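Local coordinates for metallo-beta-lactamase (Serratia marcescens, PDB 6K4X), which is a subclass B3 zinc-dependent beta-lactamase, an enzyme that opens the beta-lactam ring of antibiotics, held here with the inhibitor 4-amino-2-sulfanylbenzoic acid, at residues A[67-75]-A[150-158]; A[92-103]-A[120-129]. One frame throughout, in Å; residues are numbered along the deposited sequence.

Interaction 1: residues A[67-75]-A[150-158]. With ZN (zinc ion), chain B; D0U (4-azanyl-2-sulfanyl-benzoic acid), chain E.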
loop_
_atom_site.group_PDB
_atom_site.type_symbol
_atom_site.label_atom_id
_atom_site.label_comp_id
_atom_site.label_asym_id
_atom_site.label_seq_id
_atom_site.Cartn_x
_atom_site.Cartn_y
_atom_site.Cartn_z
ATOM N N TYR A 67 11.795 8.515 3.232
ATOM C CA TYR A 67 10.366 8.736 2.995
ATOM C C TYR A 67 9.617 7.478 3.402
ATOM O O TYR A 67 10.119 6.357 3.178
ATOM C CB TYR A 67 10.053 9.003 1.525
ATOM C CG TYR A 67 10.547 10.326 1.011
ATOM C CD1 TYR A 67 9.954 11.493 1.435
ATOM C CD2 TYR A 67 11.584 10.422 0.103
ATOM C CE1 TYR A 67 10.366 12.731 0.977
ATOM C CE2 TYR A 67 12.022 11.661 -0.361
ATOM C CZ TYR A 67 11.410 12.817 0.083
ATOM O OH TYR A 67 11.798 14.059 -0.355
ATOM N N ILE A 68 8.428 7.663 3.972
ATOM C CA ILE A 68 7.463 6.601 4.183
ATOM C C ILE A 68 6.238 6.985 3.357
ATOM O O ILE A 68 5.639 8.041 3.588
ATOM C CB ILE A 68 7.103 6.444 5.668
ATOM C CG1 ILE A 68 8.330 6.130 6.517
ATOM C CG2 ILE A 68 6.028 5.388 5.839
ATOM C CD1 ILE A 68 8.140 6.304 8.011
ATOM N N LEU A 69 5.850 6.118 2.439
ATOM C CA LEU A 69 4.726 6.340 1.557
ATOM C C LEU A 69 3.522 5.592 2.097
ATOM O O LEU A 69 3.640 4.410 2.393
ATOM C CB LEU A 69 5.070 5.844 0.153
ATOM C CG LEU A 69 6.391 6.349 -0.417
ATOM C CD1 LEU A 69 6.558 5.866 -1.841
ATOM C CD2 LEU A 69 6.513 7.849 -0.324
ATOM N N SER A 70 2.365 6.245 2.154
ATOM C CA SER A 70 1.145 5.638 2.667
ATOM C C SER A 70 0.219 5.291 1.508
ATOM O O SER A 70 -0.099 6.164 0.680
ATOM C CB SER A 70 0.469 6.584 3.621
ATOM O OG SER A 70 -0.799 6.080 4.052
ATOM N N THR A 71 -0.278 4.053 1.476
ATOM C CA THR A 71 -1.387 3.696 0.572
ATOM C C THR A 71 -2.685 4.347 1.070
ATOM O O THR A 71 -3.245 5.232 0.424
ATOM C CB THR A 71 -1.557 2.177 0.422
ATOM O OG1 THR A 71 -1.687 1.596 1.724
ATOM C CG2 THR A 71 -0.422 1.536 -0.351
ATOM N N HIS A 72 -3.174 3.909 2.235
ATOM C CA HIS A 72 -4.322 4.552 2.818
ATOM C C HIS A 72 -4.290 4.456 4.338
ATOM O O HIS A 72 -3.577 3.656 4.941
ATOM C CB HIS A 72 -5.653 4.041 2.237
ATOM C CG HIS A 72 -6.068 2.688 2.705
ATOM N ND1 HIS A 72 -5.739 1.544 2.039
ATOM C CD2 HIS A 72 -6.815 2.296 3.769
ATOM C CE1 HIS A 72 -6.283 0.506 2.653
ATOM N NE2 HIS A 72 -6.950 0.925 3.759
ATOM N N SER A 73 -5.126 5.304 4.943
ATOM C CA SER A 73 -5.061 5.663 6.354
ATOM C C SER A 73 -6.051 4.860 7.197
ATOM O O SER A 73 -6.912 5.440 7.867
ATOM C CB SER A 73 -5.302 7.140 6.463
ATOM O OG SER A 73 -6.459 7.536 5.731
ATOM N N HIS A 74 -5.876 3.525 7.186
ATOM C CA HIS A 74 -6.531 2.657 8.165
ATOM C C HIS A 74 -5.452 1.979 9.000
ATOM O O HIS A 74 -4.297 1.885 8.586
ATOM C CB HIS A 74 -7.409 1.595 7.502
ATOM C CG HIS A 74 -8.586 2.176 6.799
ATOM N ND1 HIS A 74 -9.211 1.570 5.752
ATOM C CD2 HIS A 74 -9.273 3.307 7.062
ATOM C CE1 HIS A 74 -10.218 2.330 5.383
ATOM N NE2 HIS A 74 -10.284 3.388 6.162
ATOM N N GLU A 75 -5.845 1.548 10.192
ATOM C CA GLU A 75 -4.915 1.073 11.213
ATOM C C GLU A 75 -4.046 -0.090 10.733
ATOM O O GLU A 75 -2.947 -0.272 11.257
ATOM C CB GLU A 75 -5.678 0.706 12.479
ATOM C CG GLU A 75 -6.514 -0.563 12.364
ATOM C CD GLU A 75 -7.237 -1.097 13.595
ATOM O OE1 GLU A 75 -6.652 -1.035 14.683
ATOM O OE2 GLU A 75 -8.380 -1.604 13.455
ATOM N N HIS A 150 -11.881 3.465 -1.507
ATOM C CA HIS A 150 -11.775 2.866 -0.159
ATOM C C HIS A 150 -11.504 3.953 0.888
ATOM O O HIS A 150 -12.011 3.866 2.013
ATOM C CB HIS A 150 -10.762 1.737 -0.199
ATOM C CG HIS A 150 -10.560 1.012 1.076
ATOM N ND1 HIS A 150 -11.362 -0.025 1.449
ATOM C CD2 HIS A 150 -9.604 1.121 2.022
ATOM C CE1 HIS A 150 -10.887 -0.542 2.583
ATOM N NE2 HIS A 150 -9.832 0.176 2.989
ATOM N N THR A 151 -10.699 4.944 0.491
ATOM C CA THR A 151 -10.506 6.180 1.227
ATOM C C THR A 151 -10.345 7.282 0.191
ATOM O O THR A 151 -9.955 7.010 -0.950
ATOM C CB THR A 151 -9.265 6.185 2.150
ATOM O OG1 THR A 151 -8.075 6.189 1.348
ATOM C CG2 THR A 151 -9.250 5.082 3.182
ATOM N N GLU A 152 -10.594 8.529 0.586
ATOM C CA GLU A 152 -10.503 9.595 -0.404
ATOM C C GLU A 152 -9.059 9.842 -0.850
ATOM O O GLU A 152 -8.825 10.212 -2.006
ATOM C CB GLU A 152 -11.061 10.897 0.170
ATOM C CG GLU A 152 -12.567 10.953 0.300
ATOM C CD GLU A 152 -13.139 12.328 0.585
ATOM O OE1 GLU A 152 -12.348 13.264 0.746
ATOM O OE2 GLU A 152 -14.390 12.453 0.619
ATOM N N GLY A 153 -8.088 9.633 0.052
ATOM C CA GLY A 153 -6.695 9.952 -0.277
ATOM C C GLY A 153 -5.853 8.737 -0.637
ATOM O O GLY A 153 -4.632 8.828 -0.612
ATOM N N GLY A 154 -6.471 7.634 -1.051
ATOM C CA GLY A 154 -5.716 6.424 -1.394
ATOM C C GLY A 154 -4.743 6.670 -2.520
ATOM O O GLY A 154 -5.116 7.304 -3.518
ATOM N N ILE A 155 -3.523 6.138 -2.394
ATOM C CA ILE A 155 -2.510 6.230 -3.411
ATOM C C ILE A 155 -1.961 4.837 -3.674
ATOM O O ILE A 155 -1.621 4.090 -2.745
ATOM C CB ILE A 155 -1.363 7.174 -3.008
ATOM C CG1 ILE A 155 -1.839 8.610 -2.775
ATOM C CG2 ILE A 155 -0.236 7.120 -4.032
ATOM C CD1 ILE A 155 -2.243 9.375 -4.009
ATOM N N THR A 156 -1.829 4.515 -4.964
ATOM C CA THR A 156 -1.090 3.371 -5.477
ATOM C C THR A 156 0.251 3.870 -6.013
ATOM O O THR A 156 0.292 4.887 -6.708
ATOM C CB THR A 156 -1.923 2.678 -6.558
ATOM O OG1 THR A 156 -3.050 2.052 -5.949
ATOM C CG2 THR A 156 -1.180 1.662 -7.380
ATOM N N TRP A 157 1.343 3.216 -5.633
ATOM C CA TRP A 157 2.693 3.722 -5.854
ATOM C C TRP A 157 3.401 2.832 -6.866
ATOM O O TRP A 157 3.292 1.593 -6.765
ATOM C CB TRP A 157 3.461 3.740 -4.534
ATOM C CG TRP A 157 2.841 4.564 -3.453
ATOM C CD1 TRP A 157 1.983 4.100 -2.505
ATOM C CD2 TRP A 157 2.978 5.975 -3.204
ATOM N NE1 TRP A 157 1.629 5.086 -1.635
ATOM C CE2 TRP A 157 2.215 6.247 -2.043
ATOM C CE3 TRP A 157 3.687 7.022 -3.800
ATOM C CZ2 TRP A 157 2.147 7.502 -1.464
ATOM C CZ3 TRP A 157 3.631 8.263 -3.209
ATOM C CH2 TRP A 157 2.864 8.487 -2.072
ATOM N N THR A 158 4.158 3.413 -7.804
ATOM C CA THR A 158 4.820 2.610 -8.830
ATOM C C THR A 158 6.277 3.038 -9.019
ATOM O O THR A 158 6.662 4.179 -8.795
ATOM C CB THR A 158 4.089 2.685 -10.174
ATOM O OG1 THR A 158 4.108 4.027 -10.671
ATOM C CG2 THR A 158 2.653 2.232 -10.047
HETATM ZN ZN ZN B . -8.569 0.013 4.555
HETATM O O2 D0U E . -7.679 -2.760 2.926
HETATM C C7 D0U E . -8.765 -3.336 2.696
HETATM O O1 D0U E . -9.072 -3.750 1.541
HETATM C C3 D0U E . -9.767 -3.548 3.774
HETATM C C2 D0U E . -10.837 -4.431 3.461
HETATM C C4 D0U E . -9.696 -2.948 5.044
HETATM S S1 D0U E . -8.469 -1.955 5.694
HETATM C C5 D0U E . -10.745 -3.234 5.946
HETATM C C6 D0U E . -11.808 -4.086 5.635
HETATM N N1 D0U E . -12.799 -4.370 6.565
HETATM C C1 D0U E . -11.827 -4.689 4.410
HETATM O O HOH W 1 -2.159 8.045 0.597
#
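The backbones of 67-75 and 150-158 come together where T71 lies against I155 and H72 against G154, and one bond, from I155 N to T71 O at 3.0 Å, joins them there; the carbonyl of I155 in turn takes a CA-H...O contact from T71. Beyond this joint, W157 lays its indole against the end of strand 65-69. L69 CB sits over the centre of the six-membered ring in a CH-pi contact, 3.8 Å from its centroid, while L69 CD1 reaches the same ring near W157 CE3. The methyl CG2 of I155 covers the opposite face, so the indole is clamped between two aliphatic groups, and its edge turns W157 NE1 to S70 O in a weak, bent hydrogen bond (3.1 Å, 142° at the hydrogen). A water lies between S70 O and G153 O. At the far end the contact becomes the first zinc site of the metallo-beta-lactamase fold, whose HxHxDH sequence supplies H72 and H74 and whose later loop supplies H150. H72 NE2 and H150 NE2 each lie 2.0 Å from the zinc ion and H74 ND1 lies 2.1 Å away; the inhibitor's sulfur, D0U S1, is the fourth ligand at 2.3 Å. H150 has CG anti to its backbone N (chi1 -179°), a torsion that swings the imidazole inward, where its edge meets the face of H72 in an offset edge-to-face pair with planes 75° apart. H74 meets H150 obliquely. T151 packs its CG2 against H74, 3.6 Å from H74 NE2, and its OG1, beside H72 CB, is hydrogen-bonded to N98 ND2. Second-shell acceptors fix the imidazoles: D174 takes H72 ND1, D111 takes H74 NE2, and the carbonyl of T177 takes H150 ND1.

Interaction 2: residues A[92-103]-A[120-129]. With SO4 (sulfate ion), chain F.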
loop_
_atom_site.group_PDB
_atom_site.type_symbol
_atom_site.label_atom_id
_atom_site.label_comp_id
_atom_site.label_asym_id
_atom_site.label_seq_id
_atom_site.Cartn_x
_atom_site.Cartn_y
_atom_site.Cartn_z
ATOM N N VAL A 92 6.576 11.505 5.814
ATOM C CA VAL A 92 5.473 10.655 5.408
ATOM C C VAL A 92 4.709 11.340 4.274
ATOM O O VAL A 92 4.303 12.495 4.412
ATOM C CB VAL A 92 4.544 10.405 6.606
ATOM C CG1 VAL A 92 3.356 9.556 6.209
ATOM C CG2 VAL A 92 5.308 9.773 7.765
ATOM N N LEU A 93 4.490 10.630 3.165
ATOM C CA LEU A 93 3.803 11.188 2.018
ATOM C C LEU A 93 2.506 10.431 1.782
ATOM O O LEU A 93 2.472 9.205 1.848
ATOM C CB LEU A 93 4.677 11.105 0.779
ATOM C CG LEU A 93 6.000 11.844 0.868
ATOM C CD1 LEU A 93 6.793 11.678 -0.407
ATOM C CD2 LEU A 93 5.829 13.311 1.171
ATOM N N ALA A 94 1.440 11.167 1.456
ATOM C CA ALA A 94 0.125 10.592 1.319
ATOM C C ALA A 94 -0.719 11.436 0.376
ATOM O O ALA A 94 -0.462 12.636 0.146
ATOM C CB ALA A 94 -0.545 10.481 2.661
ATOM N N GLY A 95 -1.821 10.840 -0.072
ATOM C CA GLY A 95 -2.809 11.591 -0.806
ATOM C C GLY A 95 -3.384 12.701 0.048
ATOM O O GLY A 95 -3.540 12.561 1.257
ATOM N N ALA A 96 -3.726 13.828 -0.592
ATOM C CA ALA A 96 -4.122 15.052 0.106
ATOM C C ALA A 96 -5.212 14.793 1.135
ATOM O O ALA A 96 -5.127 15.323 2.234
ATOM C CB ALA A 96 -4.577 16.093 -0.891
ATOM N N ALA A 97 -6.237 14.031 0.767
ATOM C CA ALA A 97 -7.406 13.882 1.624
ATOM C C ALA A 97 -7.151 12.931 2.794
ATOM O O ALA A 97 -7.990 12.847 3.665
ATOM C CB ALA A 97 -8.583 13.405 0.796
ATOM N N ASN A 98 -6.038 12.204 2.807
ATOM C CA ASN A 98 -5.712 11.318 3.939
ATOM C C ASN A 98 -4.667 11.927 4.881
ATOM O O ASN A 98 -4.352 11.331 5.915
ATOM C CB ASN A 98 -5.202 9.958 3.455
ATOM C CG ASN A 98 -6.287 9.049 2.905
ATOM O OD1 ASN A 98 -7.473 9.396 2.891
ATOM N ND2 ASN A 98 -5.907 7.860 2.473
ATOM N N VAL A 99 -4.119 13.101 4.550
ATOM C CA VAL A 99 -3.094 13.714 5.403
ATOM C C VAL A 99 -3.611 13.893 6.836
ATOM O O VAL A 99 -2.920 13.541 7.802
ATOM C CB VAL A 99 -2.593 15.035 4.781
ATOM C CG1 VAL A 99 -1.795 15.866 5.785
ATOM C CG2 VAL A 99 -1.773 14.779 3.526
ATOM N N ASP A 100 -4.806 14.468 6.987
ATOM C CA ASP A 100 -5.292 14.766 8.306
ATOM C C ASP A 100 -5.516 13.473 9.110
ATOM O O ASP A 100 -5.264 13.424 10.309
ATOM C CB ASP A 100 -6.556 15.610 8.204
ATOM C CG ASP A 100 -6.904 16.247 9.524
ATOM O OD1 ASP A 100 -6.058 16.986 10.042
ATOM O OD2 ASP A 100 -8.000 15.973 10.013
ATOM N N THR A 101 -5.968 12.421 8.427
ATOM C CA THR A 101 -6.189 11.161 9.076
ATOM C C THR A 101 -4.864 10.593 9.585
ATOM O O THR A 101 -4.772 10.065 10.701
ATOM C CB THR A 101 -6.827 10.133 8.151
ATOM O OG1 THR A 101 -8.032 10.681 7.616
ATOM C CG2 THR A 101 -7.115 8.849 8.888
ATOM N N LEU A 102 -3.807 10.679 8.778
ATOM C CA LEU A 102 -2.518 10.159 9.231
ATOM C C LEU A 102 -1.969 10.984 10.402
ATOM O O LEU A 102 -1.278 10.445 11.271
ATOM C CB LEU A 102 -1.508 10.156 8.087
ATOM C CG LEU A 102 -1.794 9.147 6.973
ATOM C CD1 LEU A 102 -0.798 9.315 5.847
ATOM C CD2 LEU A 102 -1.789 7.708 7.475
ATOM N N ARG A 103 -2.226 12.292 10.410
ATOM C CA ARG A 103 -1.734 13.130 11.485
ATOM C C ARG A 103 -2.471 12.851 12.780
ATOM O O ARG A 103 -1.846 12.912 13.843
ATOM C CB ARG A 103 -1.909 14.613 11.191
ATOM C CG ARG A 103 -0.960 15.090 10.116
ATOM C CD ARG A 103 -1.235 16.512 9.717
ATOM N NE ARG A 103 -0.130 16.971 8.893
ATOM C CZ ARG A 103 -0.138 18.111 8.214
ATOM N NH1 ARG A 103 -1.226 18.867 8.210
ATOM N NH2 ARG A 103 0.944 18.479 7.555
ATOM N N PHE A 120 -5.656 4.938 15.332
ATOM C CA PHE A 120 -4.291 4.499 15.381
ATOM C C PHE A 120 -3.404 5.692 15.709
ATOM O O PHE A 120 -3.859 6.838 15.768
ATOM C CB PHE A 120 -3.925 3.800 14.067
ATOM C CG PHE A 120 -4.066 4.651 12.827
ATOM C CD1 PHE A 120 -5.262 4.688 12.127
ATOM C CD2 PHE A 120 -3.003 5.405 12.365
ATOM C CE1 PHE A 120 -5.389 5.467 10.988
ATOM C CE2 PHE A 120 -3.140 6.203 11.243
ATOM C CZ PHE A 120 -4.324 6.214 10.547
ATOM N N PRO A 121 -2.105 5.486 15.981
ATOM C CA PRO A 121 -1.280 6.606 16.414
ATOM C C PRO A 121 -1.058 7.634 15.296
ATOM O O PRO A 121 -0.681 7.284 14.175
ATOM C CB PRO A 121 0.035 5.930 16.819
ATOM C CG PRO A 121 -0.371 4.525 17.167
ATOM C CD PRO A 121 -1.429 4.185 16.149
ATOM N N GLY A 122 -1.244 8.911 15.621
ATOM C CA GLY A 122 -0.992 9.972 14.683
ATOM C C GLY A 122 0.487 10.124 14.413
ATOM O O GLY A 122 1.324 9.901 15.298
ATOM N N SER A 123 0.821 10.507 13.185
ATOM C CA SER A 123 2.202 10.659 12.769
ATOM C C SER A 123 2.579 12.141 12.638
ATOM O O SER A 123 1.767 12.973 12.277
ATOM C CB SER A 123 2.452 9.901 11.488
ATOM O OG SER A 123 3.812 9.983 11.075
ATOM N N ALA A 124 3.864 12.423 12.885
ATOM C CA ALA A 124 4.505 13.668 12.516
ATOM C C ALA A 124 4.935 13.656 11.043
ATOM O O ALA A 124 5.034 12.602 10.411
ATOM C CB ALA A 124 5.699 13.914 13.412
ATOM N N LYS A 125 5.202 14.853 10.506
ATOM C CA LYS A 125 5.889 15.049 9.238
ATOM C C LYS A 125 5.099 14.464 8.059
ATOM O O LYS A 125 5.685 13.917 7.104
ATOM C CB LYS A 125 7.297 14.444 9.255
ATOM C CG LYS A 125 8.268 15.049 10.256
ATOM C CD LYS A 125 9.681 15.106 9.705
ATOM C CE LYS A 125 9.853 16.314 8.813
ATOM N NZ LYS A 125 11.257 16.491 8.388
ATOM N N VAL A 126 3.791 14.654 8.052
ATOM C CA VAL A 126 2.973 14.174 6.965
ATOM C C VAL A 126 2.799 15.295 5.936
ATOM O O VAL A 126 2.497 16.443 6.278
ATOM C CB VAL A 126 1.605 13.681 7.453
ATOM C CG1 VAL A 126 0.828 13.050 6.325
ATOM C CG2 VAL A 126 1.759 12.716 8.618
ATOM N N ARG A 127 3.007 14.964 4.673
ATOM C CA ARG A 127 2.874 15.901 3.566
ATOM C C ARG A 127 2.057 15.270 2.443
ATOM O O ARG A 127 2.088 14.063 2.262
ATOM C CB ARG A 127 4.257 16.260 3.019
ATOM C CG ARG A 127 5.285 16.658 4.066
ATOM C CD ARG A 127 5.033 18.047 4.604
ATOM N NE ARG A 127 6.013 18.438 5.633
ATOM C CZ ARG A 127 5.811 18.398 6.950
ATOM N NH1 ARG A 127 6.775 18.762 7.791
ATOM N NH2 ARG A 127 4.631 18.052 7.411
ATOM N N ALA A 128 1.366 16.095 1.662
ATOM C CA ALA A 128 0.551 15.632 0.553
ATOM C C ALA A 128 1.374 15.498 -0.729
ATOM O O ALA A 128 2.257 16.303 -1.019
ATOM C CB ALA A 128 -0.588 16.596 0.304
ATOM N N VAL A 129 0.984 14.523 -1.548
ATOM C CA VAL A 129 1.403 14.399 -2.934
ATOM C C VAL A 129 0.163 14.358 -3.829
ATOM O O VAL A 129 -0.903 13.907 -3.403
ATOM C CB VAL A 129 2.244 13.139 -3.171
ATOM C CG1 VAL A 129 3.534 13.203 -2.391
ATOM C CG2 VAL A 129 1.489 11.861 -2.871
HETATM S S SO4 F . 5.152 18.510 11.214
HETATM O O1 SO4 F . 4.055 18.453 10.268
HETATM O O2 SO4 F . 4.793 19.700 12.058
HETATM O O3 SO4 F . 5.342 17.322 12.101
HETATM O O4 SO4 F . 6.450 18.698 10.568
HETATM O O HOH W 2 -3.552 13.787 -3.515
HETATM O O HOH W 3 2.316 16.292 10.092
#
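V126 is the side chain on which helix 99-104 rests against strand 126-129, and its two methyls divide the work. CG1, anti to the backbone N (chi1 -174°), meets V99 CG1 at 3.9 Å as the two valines slide past each other, and L102 reaches the same methyl with CD1, crossing at about a right angle. CG2 faces V92 CB on one flank and the aliphatic part of R103 on another. Farther along, V99 CG2 lies on A128. These groups fill the space between helix and sheet in a beta-alpha-beta unit whose strands 91-95 and 126-129 run parallel, bonded from V92 N to K125 O, R127 N to V92 O (2.8 Å), A94 N to R127 O and V129 N to A94 O. On the face it shares with R127, L93 crosses V129 at about a right angle, L93 CB lying 4.0 Å from V129 CG1, while L93 CD2 touches R127 CB. S123 N closes the far end with a bond to L102 O (2.8 Å).

In the conformer described, R103 approaches R127 at about a right angle, their guanidinium planes 71° apart. R103 stays extended from CG to NE, with V99 CG1 over the centre of its guanidinium face, and R103 NH2 reaches V126 O at 2.9 Å through a bent bond. R127 bends at chi2 and gives NH2 to that same oxygen, from above the carbonyl plane. Its NH1 runs almost straight to sulfate O4 (2.8 Å, 176° at the hydrogen), while NH2 also donates to O1 at 2.9 Å; the backbone N of K125 binds O3. R127 thus ties the strand to the sulfate, probably from the crystallisation liquor, which would offset the positive charge of the two arginines.

How the interactions relate
From the N terminus, the chain runs through strand 65-69 into the first half of interaction 1, then through helices 75-78 and 81-88 to strand 91-95, where interaction 2 begins. Helix 99-104 and a loop follow before 120-129 returns to close that shorter loop. Only after strands 134-137 and 140-146 does 150-158 close the longer one, so interaction 2 lies wholly within the span of interaction 1, without crossing it. Interaction 2 completes the edge of the seven-stranded sheet, whereas interaction 1 joins that sheet to the five-stranded one, next to the zinc site. They meet directly: I68 O pairs with L93 N, S73 O touches F120, and N98 reaches S73 and T151.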